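Local coordinates for replication initiation and membrane attachment protein (Geobacillus stearothermophilus 10, PDB 5WTN), which probably takes part in the primosome that initiates and restarts bacterial DNA replication, working as a tetramer that forms a complex with a primosomal re-initiation protein, at residues R13-S18 with L104-L109; E24-V29 with R110-P115; R159-V164 with Y199-G204; F238-P243 with R268-W273. All blocks are in the same frame, centred on the assembly; numbering follows the deposited sequence.

Contact 1: residues R13-S18 with L104-L109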
loop_
_atom_site.group_PDB
_atom_site.type_symbol
_atom_site.label_atom_id
_atom_site.label_comp_id
_atom_site.label_asym_id
_atom_site.label_seq_id
_atom_site.Cartn_x
_atom_site.Cartn_y
_atom_site.Cartn_z
ATOM N N ARG A 13 -12.965 -25.960 12.074
ATOM C CA ARG A 13 -12.957 -25.111 10.882
ATOM C C ARG A 13 -13.025 -23.616 11.193
ATOM O O ARG A 13 -13.645 -23.207 12.173
ATOM C CB ARG A 13 -14.102 -25.500 9.943
ATOM C CG ARG A 13 -14.104 -26.966 9.541
ATOM C CD ARG A 13 -15.105 -27.232 8.429
ATOM N NE ARG A 13 -16.335 -26.464 8.605
ATOM C CZ ARG A 13 -17.360 -26.855 9.354
ATOM N NH1 ARG A 13 -17.308 -28.011 10.002
ATOM N NH2 ARG A 13 -18.439 -26.091 9.457
ATOM N N TYR A 14 -12.391 -22.806 10.346
ATOM C CA TYR A 14 -12.460 -21.357 10.493
ATOM C C TYR A 14 -12.828 -20.633 9.209
ATOM O O TYR A 14 -12.796 -21.191 8.107
ATOM C CB TYR A 14 -11.150 -20.798 11.022
ATOM C CG TYR A 14 -9.997 -20.902 10.057
ATOM C CD1 TYR A 14 -9.623 -19.820 9.259
ATOM C CD2 TYR A 14 -9.251 -22.065 9.964
ATOM C CE1 TYR A 14 -8.540 -19.903 8.388
ATOM C CE2 TYR A 14 -8.161 -22.154 9.090
ATOM C CZ TYR A 14 -7.817 -21.072 8.305
ATOM O OH TYR A 14 -6.750 -21.170 7.443
ATOM N N THR A 15 -13.194 -19.375 9.383
ATOM C CA THR A 15 -13.236 -18.422 8.297
ATOM C C THR A 15 -12.578 -17.149 8.814
ATOM O O THR A 15 -12.598 -16.893 10.021
ATOM C CB THR A 15 -14.670 -18.145 7.856
ATOM O OG1 THR A 15 -14.647 -17.140 6.840
ATOM C CG2 THR A 15 -15.517 -17.640 9.018
ATOM N N VAL A 16 -11.969 -16.374 7.919
ATOM C CA VAL A 16 -11.420 -15.065 8.275
ATOM C C VAL A 16 -12.258 -13.953 7.672
ATOM O O VAL A 16 -12.511 -13.940 6.465
ATOM C CB VAL A 16 -10.021 -14.866 7.721
ATOM C CG1 VAL A 16 -9.406 -13.584 8.310
ATOM C CG2 VAL A 16 -9.170 -16.063 7.991
ATOM N N GLN A 17 -12.651 -12.989 8.496
ATOM C CA GLN A 17 -13.437 -11.851 8.006
ATOM C C GLN A 17 -12.992 -10.492 8.562
ATOM O O GLN A 17 -12.279 -10.410 9.580
ATOM C CB GLN A 17 -14.935 -12.112 8.247
ATOM C CG GLN A 17 -15.455 -13.211 7.332
ATOM C CD GLN A 17 -16.842 -13.686 7.647
ATOM O OE1 GLN A 17 -17.048 -14.877 7.891
ATOM N NE2 GLN A 17 -17.815 -12.783 7.611
ATOM N N SER A 18 -13.371 -9.418 7.876
ATOM C CA SER A 18 -13.122 -8.090 8.427
ATOM C C SER A 18 -14.098 -7.091 7.877
ATOM O O SER A 18 -14.472 -7.191 6.708
ATOM C CB SER A 18 -11.699 -7.632 8.103
ATOM O OG SER A 18 -11.295 -6.601 8.981
ATOM N N LEU A 104 -16.931 -24.599 14.196
ATOM C CA LEU A 104 -16.693 -23.602 13.152
ATOM C C LEU A 104 -16.377 -22.218 13.755
ATOM O O LEU A 104 -17.250 -21.591 14.345
ATOM C CB LEU A 104 -17.903 -23.508 12.220
ATOM C CG LEU A 104 -17.874 -22.406 11.157
ATOM C CD1 LEU A 104 -16.667 -22.556 10.249
ATOM C CD2 LEU A 104 -19.157 -22.394 10.352
ATOM N N PHE A 105 -15.142 -21.749 13.589
ATOM C CA PHE A 105 -14.728 -20.438 14.104
ATOM C C PHE A 105 -14.849 -19.317 13.081
ATOM O O PHE A 105 -14.601 -19.523 11.894
ATOM C CB PHE A 105 -13.279 -20.484 14.569
ATOM C CG PHE A 105 -13.075 -21.330 15.763
ATOM C CD1 PHE A 105 -13.294 -20.820 17.025
ATOM C CD2 PHE A 105 -12.688 -22.656 15.633
ATOM C CE1 PHE A 105 -13.112 -21.603 18.148
ATOM C CE2 PHE A 105 -12.510 -23.454 16.755
ATOM C CZ PHE A 105 -12.723 -22.923 18.014
ATOM N N LEU A 106 -15.227 -18.132 13.547
ATOM C CA LEU A 106 -15.150 -16.933 12.729
ATOM C C LEU A 106 -14.028 -16.071 13.293
ATOM O O LEU A 106 -14.088 -15.629 14.434
ATOM C CB LEU A 106 -16.475 -16.181 12.787
ATOM C CG LEU A 106 -16.933 -15.443 11.528
ATOM C CD1 LEU A 106 -18.378 -14.990 11.666
ATOM C CD2 LEU A 106 -16.012 -14.273 11.252
ATOM N N TYR A 107 -12.989 -15.854 12.504
ATOM C CA TYR A 107 -11.896 -14.994 12.929
ATOM C C TYR A 107 -12.078 -13.639 12.300
ATOM O O TYR A 107 -11.873 -13.470 11.102
ATOM C CB TYR A 107 -10.569 -15.582 12.473
ATOM C CG TYR A 107 -10.186 -16.805 13.246
ATOM C CD1 TYR A 107 -10.435 -16.888 14.607
ATOM C CD2 TYR A 107 -9.605 -17.891 12.624
ATOM C CE1 TYR A 107 -10.096 -18.019 15.339
ATOM C CE2 TYR A 107 -9.263 -19.033 13.346
ATOM C CZ TYR A 107 -9.511 -19.092 14.705
ATOM O OH TYR A 107 -9.178 -20.215 15.434
ATOM N N GLU A 108 -12.460 -12.667 13.117
ATOM C CA GLU A 108 -12.772 -11.327 12.615
ATOM C C GLU A 108 -11.591 -10.392 12.887
ATOM O O GLU A 108 -11.311 -10.015 14.025
ATOM C CB GLU A 108 -14.095 -10.836 13.233
ATOM C CG GLU A 108 -14.355 -9.339 13.237
ATOM C CD GLU A 108 -14.797 -8.793 11.883
ATOM O OE1 GLU A 108 -14.973 -9.595 10.932
ATOM O OE2 GLU A 108 -14.967 -7.556 11.771
ATOM N N LEU A 109 -10.878 -10.037 11.830
ATOM C CA LEU A 109 -9.677 -9.230 11.999
ATOM C C LEU A 109 -9.977 -7.774 12.298
ATOM O O LEU A 109 -10.825 -7.148 11.665
ATOM C CB LEU A 109 -8.819 -9.303 10.749
ATOM C CG LEU A 109 -7.852 -10.461 10.679
ATOM C CD1 LEU A 109 -7.111 -10.335 9.397
ATOM C CD2 LEU A 109 -6.875 -10.378 11.836
#
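Y14 brings its CB obliquely up to the Y107 ring, 3.5 Å from Y107 CE2, and the two side chains cross at about a right angle with ring planes 36° apart. A chi1 of 68°, which sets the Y14 ring between its own backbone N and carbonyl carbon, carries the ring on past this touch, so that its OH bonds to E52; the Y107 OH bonds to H63. On the face shared by T15 and Q17, T15 CG2 runs alongside L106, 3.6 Å from L106 CG, and the Q17 amide crosses the same leucine, its CD 3.7 Å from L106 CD2. Strands 13-17 and 104-109 are parallel neighbours in the mixed sheet of what is probably a winged-helix domain. Backbone bonds zip them from F105 N to R13 O through to L109 N to Q17 O, and S18 OG adds a bond of 2.8 Å to L109 O, its donor tilted 35° from the carbonyl plane. E108, bent at chi2, folds its carboxylate back beside S18 CA and forms a salt bridge with R19. With an alanine at E108, R19 would probably lose this charge partner and the Q17-S18 backbone the carboxylate beside it. F154 of the second subunit packs on L104 and L106, while R13 NH2 lies 3.8 Å from L104 CB and R13 NE pairs with E60.

Contact 2: residues E24-V29 with R110-P115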
loop_
_atom_site.group_PDB
_atom_site.type_symbol
_atom_site.label_atom_id
_atom_site.label_comp_id
_atom_site.label_asym_id
_atom_site.label_seq_id
_atom_site.Cartn_x
_atom_site.Cartn_y
_atom_site.Cartn_z
ATOM N N GLU A 24 -0.883 -0.326 4.808
ATOM C CA GLU A 24 0.533 -0.138 5.091
ATOM C C GLU A 24 0.770 0.422 6.488
ATOM O O GLU A 24 1.465 -0.191 7.299
ATOM C CB GLU A 24 1.170 0.778 4.044
ATOM C CG GLU A 24 2.689 0.738 4.026
ATOM C CD GLU A 24 3.253 0.620 2.623
ATOM O OE1 GLU A 24 2.469 0.716 1.656
ATOM O OE2 GLU A 24 4.480 0.431 2.489
ATOM N N VAL A 25 0.199 1.590 6.768
ATOM C CA VAL A 25 0.418 2.234 8.072
ATOM C C VAL A 25 0.205 1.257 9.231
ATOM O O VAL A 25 1.072 1.138 10.107
ATOM C CB VAL A 25 -0.487 3.450 8.295
ATOM C CG1 VAL A 25 -0.391 3.953 9.752
ATOM C CG2 VAL A 25 -0.127 4.543 7.322
ATOM N N ASP A 26 -0.939 0.568 9.229
ATOM C CA ASP A 26 -1.210 -0.491 10.197
ATOM C C ASP A 26 -0.040 -1.464 10.317
ATOM O O ASP A 26 0.301 -1.899 11.409
ATOM C CB ASP A 26 -2.446 -1.287 9.786
ATOM C CG ASP A 26 -3.683 -0.433 9.663
ATOM O OD1 ASP A 26 -3.928 0.413 10.552
ATOM O OD2 ASP A 26 -4.421 -0.621 8.674
ATOM N N ARG A 27 0.583 -1.795 9.196
ATOM C CA ARG A 27 1.655 -2.782 9.214
ATOM C C ARG A 27 2.858 -2.315 10.015
ATOM O O ARG A 27 3.584 -3.125 10.590
ATOM C CB ARG A 27 2.108 -3.140 7.800
ATOM C CG ARG A 27 2.993 -4.370 7.751
ATOM C CD ARG A 27 3.919 -4.307 6.570
ATOM N NE ARG A 27 4.955 -3.326 6.832
ATOM C CZ ARG A 27 5.409 -2.456 5.945
ATOM N NH1 ARG A 27 4.909 -2.425 4.718
ATOM N NH2 ARG A 27 6.358 -1.607 6.307
ATOM N N LYS A 28 3.084 -1.005 10.030
ATOM C CA LYS A 28 4.203 -0.433 10.767
ATOM C C LYS A 28 3.863 -0.368 12.249
ATOM O O LYS A 28 4.689 -0.678 13.106
ATOM C CB LYS A 28 4.537 0.964 10.240
ATOM C CG LYS A 28 4.696 1.035 8.730
ATOM C CD LYS A 28 5.462 2.281 8.314
ATOM C CE LYS A 28 5.157 2.662 6.875
ATOM N NZ LYS A 28 5.878 3.898 6.462
ATOM N N VAL A 29 2.631 0.037 12.538
ATOM C CA VAL A 29 2.137 0.093 13.906
ATOM C C VAL A 29 2.203 -1.300 14.511
ATOM O O VAL A 29 2.559 -1.469 15.677
ATOM C CB VAL A 29 0.687 0.607 13.966
ATOM C CG1 VAL A 29 0.127 0.449 15.371
ATOM C CG2 VAL A 29 0.620 2.058 13.517
ATOM N N ARG A 110 -9.256 -7.215 13.252
ATOM C CA ARG A 110 -9.410 -5.806 13.567
ATOM C C ARG A 110 -8.113 -5.063 13.269
ATOM O O ARG A 110 -7.018 -5.579 13.470
ATOM C CB ARG A 110 -9.808 -5.672 15.020
ATOM C CG ARG A 110 -11.071 -6.462 15.361
ATOM C CD ARG A 110 -11.622 -6.036 16.707
ATOM N NE ARG A 110 -11.664 -4.575 16.794
ATOM C CZ ARG A 110 -12.771 -3.841 16.706
ATOM N NH1 ARG A 110 -13.966 -4.422 16.576
ATOM N NH2 ARG A 110 -12.675 -2.519 16.768
ATOM N N PRO A 111 -8.231 -3.841 12.746
ATOM C CA PRO A 111 -7.040 -3.012 12.465
ATOM C C PRO A 111 -6.445 -2.471 13.754
ATOM O O PRO A 111 -7.162 -2.326 14.751
ATOM C CB PRO A 111 -7.608 -1.875 11.622
ATOM C CG PRO A 111 -8.884 -2.474 11.039
ATOM C CD PRO A 111 -9.449 -3.301 12.123
ATOM N N PRO A 112 -5.143 -2.189 13.755
ATOM C CA PRO A 112 -4.599 -1.655 15.005
ATOM C C PRO A 112 -5.135 -0.268 15.329
ATOM O O PRO A 112 -5.855 0.353 14.545
ATOM C CB PRO A 112 -3.085 -1.603 14.744
ATOM C CG PRO A 112 -2.925 -1.760 13.282
ATOM C CD PRO A 112 -4.109 -2.491 12.759
ATOM N N LEU A 113 -4.773 0.233 16.492
ATOM C CA LEU A 113 -5.121 1.599 16.815
ATOM C C LEU A 113 -4.328 2.545 15.923
ATOM O O LEU A 113 -3.296 2.172 15.343
ATOM C CB LEU A 113 -4.818 1.891 18.272
ATOM C CG LEU A 113 -5.700 1.282 19.343
ATOM C CD1 LEU A 113 -5.090 1.589 20.715
ATOM C CD2 LEU A 113 -7.114 1.817 19.205
ATOM N N ALA A 114 -4.827 3.768 15.771
ATOM C CA ALA A 114 -4.049 4.794 15.081
ATOM C C ALA A 114 -2.980 5.199 16.070
ATOM O O ALA A 114 -3.213 5.191 17.278
ATOM C CB ALA A 114 -4.909 5.954 14.719
ATOM N N PRO A 115 -1.795 5.522 15.574
ATOM C CA PRO A 115 -0.706 5.878 16.490
ATOM C C PRO A 115 -1.116 6.896 17.589
ATOM O O PRO A 115 -0.681 6.733 18.724
ATOM C CB PRO A 115 0.340 6.500 15.557
ATOM C CG PRO A 115 0.053 5.920 14.227
ATOM C CD PRO A 115 -1.404 5.595 14.158
#
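D26 meets the P112 ring with CB, CG and one oxygen: D26 CB sits 3.6 Å from P112 CG, the carboxylate carbon CG is 3.7 Å from P112 CD, and OD1 comes 3.6 Å from P112 CG. The other oxygen, OD2, accepts a hydrogen bond from the backbone N of Q23, just before the helix, so the carboxylate is anchored at the helix start while its aliphatic root and one oxygen rest on the proline. A chi1 of -59°, with CG beside the backbone N, turns the group back toward that end. One turn on, V29 forks against the same run of chain. V29 CG1, anti to the backbone N (chi1 171°), reaches P112 CB at 3.9 Å and lies 3.8 Å from L113 O; V29 CG2 meets P115 CG at 4.0 Å. Residues 110-115 form the proline-rich connection that leaves strand 104-109, the last in sequence of the strands of the probable winged-helix sheet, and passes alongside the start of helix 24-38 before helix 115-119 begins at P115. No hydrogen bond joins the two segments; the fit is by van der Waals contact alone. L113 N is nevertheless held by the hydroxyl of Y34, farther along helix 24-38, and F144 packs on both V29 and P115. V25 touches Q23 of the second subunit, and K28 NZ forms a salt bridge with E54 of the third subunit.

Contact 3: residues R159-V164 with Y199-G204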
loop_
_atom_site.group_PDB
_atom_site.type_symbol
_atom_site.label_atom_id
_atom_site.label_comp_id
_atom_site.label_asym_id
_atom_site.label_seq_id
_atom_site.Cartn_x
_atom_site.Cartn_y
_atom_site.Cartn_z
ATOM N N ARG A 159 -12.765 27.215 1.751
ATOM C CA ARG A 159 -14.179 27.330 1.340
ATOM C C ARG A 159 -15.047 26.183 1.877
ATOM O O ARG A 159 -14.570 25.053 2.084
ATOM C CB ARG A 159 -14.343 27.391 -0.189
ATOM C CG ARG A 159 -13.635 28.541 -0.896
ATOM C CD ARG A 159 -13.864 29.903 -0.217
ATOM N NE ARG A 159 -13.850 30.990 -1.199
ATOM C CZ ARG A 159 -12.746 31.495 -1.754
ATOM N NH1 ARG A 159 -11.544 31.021 -1.426
ATOM N NH2 ARG A 159 -12.840 32.481 -2.647
ATOM N N SER A 160 -16.327 26.489 2.090
ATOM C CA SER A 160 -17.313 25.506 2.520
ATOM C C SER A 160 -17.968 24.862 1.308
ATOM O O SER A 160 -17.682 25.230 0.174
ATOM C CB SER A 160 -18.386 26.188 3.350
ATOM O OG SER A 160 -19.134 27.089 2.552
ATOM N N PHE A 161 -18.858 23.906 1.546
ATOM C CA PHE A 161 -19.516 23.199 0.461
ATOM C C PHE A 161 -20.428 24.172 -0.263
ATOM O O PHE A 161 -20.479 24.195 -1.493
ATOM C CB PHE A 161 -20.333 22.046 1.037
ATOM C CG PHE A 161 -20.790 21.040 0.011
ATOM C CD1 PHE A 161 -20.079 19.859 -0.185
ATOM C CD2 PHE A 161 -21.932 21.260 -0.741
ATOM C CE1 PHE A 161 -20.492 18.914 -1.129
ATOM C CE2 PHE A 161 -22.351 20.321 -1.682
ATOM C CZ PHE A 161 -21.630 19.141 -1.875
ATOM N N SER A 162 -21.148 24.975 0.519
ATOM C CA SER A 162 -22.146 25.903 -0.007
ATOM C C SER A 162 -21.499 27.048 -0.785
ATOM O O SER A 162 -22.115 27.601 -1.699
ATOM C CB SER A 162 -22.996 26.448 1.129
ATOM O OG SER A 162 -22.184 26.813 2.231
ATOM N N ASP A 163 -20.258 27.388 -0.423
ATOM C CA ASP A 163 -19.468 28.381 -1.148
ATOM C C ASP A 163 -19.179 27.952 -2.585
ATOM O O ASP A 163 -19.229 28.768 -3.491
ATOM C CB ASP A 163 -18.134 28.649 -0.427
ATOM C CG ASP A 163 -18.290 29.534 0.822
ATOM O OD1 ASP A 163 -19.392 30.099 1.035
ATOM O OD2 ASP A 163 -17.302 29.670 1.591
ATOM N N VAL A 164 -18.814 26.686 -2.769
ATOM C CA VAL A 164 -18.356 26.143 -4.057
ATOM C C VAL A 164 -19.396 25.406 -4.899
ATOM O O VAL A 164 -19.183 25.153 -6.090
ATOM C CB VAL A 164 -17.173 25.183 -3.781
ATOM C CG1 VAL A 164 -16.434 24.790 -5.054
ATOM C CG2 VAL A 164 -16.235 25.850 -2.828
ATOM N N TYR A 199 -17.012 17.913 5.424
ATOM C CA TYR A 199 -17.399 19.106 4.697
ATOM C C TYR A 199 -18.343 19.900 5.605
ATOM O O TYR A 199 -18.933 19.326 6.541
ATOM C CB TYR A 199 -18.009 18.778 3.322
ATOM C CG TYR A 199 -19.364 18.110 3.325
ATOM C CD1 TYR A 199 -20.505 18.810 3.678
ATOM C CD2 TYR A 199 -19.513 16.789 2.920
ATOM C CE1 TYR A 199 -21.752 18.208 3.670
ATOM C CE2 TYR A 199 -20.762 16.181 2.897
ATOM C CZ TYR A 199 -21.878 16.898 3.279
ATOM O OH TYR A 199 -23.126 16.311 3.276
ATOM N N VAL A 200 -18.465 21.206 5.365
ATOM C CA VAL A 200 -19.391 22.018 6.150
ATOM C C VAL A 200 -20.280 22.840 5.241
ATOM O O VAL A 200 -19.909 23.105 4.094
ATOM C CB VAL A 200 -18.672 22.952 7.142
ATOM C CG1 VAL A 200 -18.222 22.175 8.367
ATOM C CG2 VAL A 200 -17.503 23.644 6.475
ATOM N N LEU A 201 -21.456 23.214 5.750
ATOM C CA LEU A 201 -22.364 24.090 5.019
ATOM C C LEU A 201 -22.582 25.330 5.850
ATOM O O LEU A 201 -22.715 25.249 7.070
ATOM C CB LEU A 201 -23.714 23.419 4.763
ATOM C CG LEU A 201 -23.864 22.234 3.806
ATOM C CD1 LEU A 201 -25.212 21.554 4.050
ATOM C CD2 LEU A 201 -23.746 22.649 2.347
ATOM N N ASP A 202 -22.643 26.487 5.199
ATOM C CA ASP A 202 -22.910 27.736 5.903
ATOM C C ASP A 202 -24.334 27.746 6.456
ATOM O O ASP A 202 -25.288 27.458 5.733
ATOM C CB ASP A 202 -22.698 28.933 4.973
ATOM C CG ASP A 202 -22.128 30.138 5.696
ATOM O OD1 ASP A 202 -21.007 30.035 6.234
ATOM O OD2 ASP A 202 -22.803 31.188 5.724
ATOM N N ASP A 203 -24.475 28.074 7.738
ATOM C CA ASP A 203 -25.786 28.083 8.376
ATOM C C ASP A 203 -26.771 28.942 7.586
ATOM O O ASP A 203 -27.982 28.867 7.805
ATOM C CB ASP A 203 -25.685 28.550 9.833
ATOM C CG ASP A 203 -25.227 27.442 10.767
ATOM O OD1 ASP A 203 -25.340 27.610 12.002
ATOM O OD2 ASP A 203 -24.765 26.392 10.263
ATOM N N GLY A 204 -26.247 29.729 6.649
ATOM C CA GLY A 204 -27.062 30.568 5.796
ATOM C C GLY A 204 -27.820 29.817 4.715
ATOM O O GLY A 204 -28.697 30.386 4.064
#
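F161 N, the first amide of the short helix 161-164, gives its hydrogen to V200 O at 2.9 Å and 166°; S160 stands just before it as the N-cap residue. The loop 199-204 thus supplies the acceptor for a helix-start amide. One residue on, S162 OG takes the hydrogen of D202 N over 3.0 Å with an angle of 172°. The same oxygen shares a hydrogen bond with S160 OG, in which either hydroxyl could be the donor; chi1 of 44° at S162 swings OG toward both partners. S160 N makes a weak bond to D163 OD2. Around these bonds the apolar groups close in: F161 CB touches L201 CD2 at 3.7 Å, and the rings of F161 and Y199 meet obliquely. Y199 sends its OH to D121 of the second subunit. F161 CD1 stands over one face of the Y199 ring, near its rim, 4.0 Å from Y199 CG.

Contact 4: residues F238-P243 with R268-W273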
loop_
_atom_site.group_PDB
_atom_site.type_symbol
_atom_site.label_atom_id
_atom_site.label_comp_id
_atom_site.label_asym_id
_atom_site.label_seq_id
_atom_site.Cartn_x
_atom_site.Cartn_y
_atom_site.Cartn_z
ATOM N N PHE A 238 -30.473 22.076 2.051
ATOM C CA PHE A 238 -29.592 22.476 0.974
ATOM C C PHE A 238 -29.738 21.520 -0.197
ATOM O O PHE A 238 -29.821 21.939 -1.350
ATOM C CB PHE A 238 -28.148 22.508 1.462
ATOM C CG PHE A 238 -27.143 22.701 0.361
ATOM C CD1 PHE A 238 -26.689 23.969 0.030
ATOM C CD2 PHE A 238 -26.645 21.606 -0.347
ATOM C CE1 PHE A 238 -25.759 24.139 -0.996
ATOM C CE2 PHE A 238 -25.727 21.768 -1.370
ATOM C CZ PHE A 238 -25.280 23.031 -1.695
ATOM N N LEU A 239 -29.739 20.230 0.109
ATOM C CA LEU A 239 -29.823 19.199 -0.914
ATOM C C LEU A 239 -31.152 19.262 -1.662
ATOM O O LEU A 239 -31.179 19.141 -2.884
ATOM C CB LEU A 239 -29.644 17.818 -0.281
ATOM C CG LEU A 239 -29.872 16.613 -1.197
ATOM C CD1 LEU A 239 -28.762 16.527 -2.201
ATOM C CD2 LEU A 239 -29.974 15.314 -0.420
ATOM N N TYR A 240 -32.247 19.408 -0.914
ATOM C CA TYR A 240 -33.598 19.389 -1.473
ATOM C C TYR A 240 -34.328 20.734 -1.694
ATOM O O TYR A 240 -35.438 20.756 -2.241
ATOM C CB TYR A 240 -34.449 18.478 -0.602
ATOM C CG TYR A 240 -34.009 17.037 -0.659
ATOM C CD1 TYR A 240 -33.865 16.388 -1.869
ATOM C CD2 TYR A 240 -33.730 16.329 0.495
ATOM C CE1 TYR A 240 -33.482 15.066 -1.937
ATOM C CE2 TYR A 240 -33.334 15.000 0.442
ATOM C CZ TYR A 240 -33.212 14.370 -0.784
ATOM O OH TYR A 240 -32.812 13.043 -0.867
ATOM N N GLY A 241 -33.724 21.841 -1.271
ATOM C CA GLY A 241 -34.344 23.144 -1.428
ATOM C C GLY A 241 -35.590 23.359 -0.578
ATOM O O GLY A 241 -36.467 24.166 -0.913
ATOM N N ILE A 242 -35.668 22.649 0.539
ATOM C CA ILE A 242 -36.827 22.734 1.424
ATOM C C ILE A 242 -36.856 24.054 2.204
ATOM O O ILE A 242 -35.928 24.366 2.946
ATOM C CB ILE A 242 -36.834 21.555 2.440
ATOM C CG1 ILE A 242 -36.756 20.212 1.714
ATOM C CG2 ILE A 242 -38.060 21.597 3.333
ATOM C CD1 ILE A 242 -36.701 19.057 2.641
ATOM N N PRO A 243 -37.938 24.832 2.050
ATOM C CA PRO A 243 -38.172 26.063 2.829
ATOM C C PRO A 243 -38.442 25.771 4.314
ATOM O O PRO A 243 -38.724 24.623 4.661
ATOM C CB PRO A 243 -39.406 26.669 2.160
ATOM C CG PRO A 243 -40.075 25.525 1.487
ATOM C CD PRO A 243 -38.987 24.602 1.043
ATOM N N ARG A 268 -36.162 10.462 5.453
ATOM C CA ARG A 268 -37.192 9.863 4.606
ATOM C C ARG A 268 -38.264 10.867 4.215
ATOM O O ARG A 268 -38.623 10.966 3.051
ATOM C CB ARG A 268 -37.849 8.674 5.305
ATOM C CG ARG A 268 -36.879 7.546 5.628
ATOM C CD ARG A 268 -37.582 6.223 5.934
ATOM N NE ARG A 268 -36.677 5.337 6.663
ATOM C CZ ARG A 268 -36.663 5.218 7.988
ATOM N NH1 ARG A 268 -37.529 5.912 8.726
ATOM N NH2 ARG A 268 -35.794 4.400 8.578
ATOM N N ALA A 269 -38.777 11.593 5.203
ATOM C CA ALA A 269 -39.799 12.605 4.982
ATOM C C ALA A 269 -39.331 13.613 3.944
ATOM O O ALA A 269 -40.084 13.983 3.039
ATOM C CB ALA A 269 -40.109 13.310 6.276
ATOM N N ALA A 270 -38.083 14.051 4.093
ATOM C CA ALA A 270 -37.447 14.969 3.161
ATOM C C ALA A 270 -37.361 14.367 1.757
ATOM O O ALA A 270 -37.762 15.008 0.780
ATOM C CB ALA A 270 -36.071 15.353 3.667
ATOM N N ARG A 271 -36.836 13.146 1.661
ATOM C CA ARG A 271 -36.730 12.442 0.380
ATOM C C ARG A 271 -38.100 12.309 -0.287
ATOM O O ARG A 271 -38.213 12.431 -1.503
ATOM C CB ARG A 271 -36.048 11.067 0.556
ATOM C CG ARG A 271 -36.073 10.139 -0.683
ATOM C CD ARG A 271 -35.091 8.934 -0.588
ATOM N NE ARG A 271 -34.961 8.364 0.762
ATOM C CZ ARG A 271 -33.883 8.494 1.544
ATOM N NH1 ARG A 271 -32.815 9.170 1.119
ATOM N NH2 ARG A 271 -33.863 7.943 2.758
ATOM N N GLU A 272 -39.140 12.088 0.516
ATOM C CA GLU A 272 -40.502 11.977 0.010
ATOM C C GLU A 272 -41.005 13.328 -0.511
ATOM O O GLU A 272 -41.507 13.432 -1.634
ATOM C CB GLU A 272 -41.438 11.462 1.114
ATOM C CG GLU A 272 -41.264 9.982 1.493
ATOM C CD GLU A 272 -42.083 9.575 2.730
ATOM O OE1 GLU A 272 -43.010 10.321 3.132
ATOM O OE2 GLU A 272 -41.794 8.502 3.311
ATOM N N TRP A 273 -40.882 14.354 0.321
ATOM C CA TRP A 273 -41.278 15.713 -0.041
ATOM C C TRP A 273 -40.708 16.111 -1.401
ATOM O O TRP A 273 -41.397 16.720 -2.215
ATOM C CB TRP A 273 -40.792 16.677 1.044
ATOM C CG TRP A 273 -41.180 18.119 0.867
ATOM C CD1 TRP A 273 -42.224 18.763 1.466
ATOM C CD2 TRP A 273 -40.503 19.110 0.072
ATOM N NE1 TRP A 273 -42.250 20.087 1.081
ATOM C CE2 TRP A 273 -41.206 20.323 0.228
ATOM C CE3 TRP A 273 -39.378 19.087 -0.760
ATOM C CZ2 TRP A 273 -40.817 21.502 -0.419
ATOM C CZ3 TRP A 273 -38.994 20.257 -1.401
ATOM C CH2 TRP A 273 -39.710 21.449 -1.226
#
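A270 CB packs against two side chains of residues 238-243, at 3.9 Å from I242 CD1 and 4.1 Å from Y240 CD2. The contact sets helix 263-278 against the end of helix 227-240 and the turn that follows it, inside a helical region consistent with the second conserved domain of the DnaB/DnaD family. The backbone also takes part, since A270 O lies over one face of the Y240 ring, offset to its rim. R271 comes next: its CB is 4.0 Å from Y240 OH, and the guanidinium stands nearly upright to the tyrosine ring, 82° between the planes. W273, one turn beyond A270, carries CG anti to its backbone N (chi1 -177°), which throws the indole across the turn. There I242 CG1 sits over the six-membered ring in a CH-pi contact, 4.1 Å from its centroid and 24° off the normal. G241, with positive phi, lets the chain turn here, and Y240 O lies 3.7 Å from W273 CZ3. The indole NE1 is bonded to E246, in helix 244-254. Were W273 an alanine, I242 and P243 would probably lose the indole packed on them, and E246 its NE1 donor. V126 of the second subunit packs on Y240. At the far end of the indole, P243 CD rests 3.9 Å from W273 CZ2.

The four contacts fall into two groups. Contacts 1 and 2 are interleaved along the chain, S18 soon leading to helix 24-38 and L109 running straight into R110; their centres lie 20 Å apart. Contacts 3 and 4 sit together on another part of the chain, with centres 18 Å apart, and do touch: F161 CE2 meets F238 CE2 at 3.7 Å, and L201 CD2 lies 3.9 Å from F238 CG. Between the groups nothing meets; the centres of contacts 1 and 3 are 43 Å apart, and the nearest atoms of contacts 2 and 3 about 19 Å. All four nevertheless touch the second subunit, and contact 2 also reaches the third, so each lies near an interface of the tetramer.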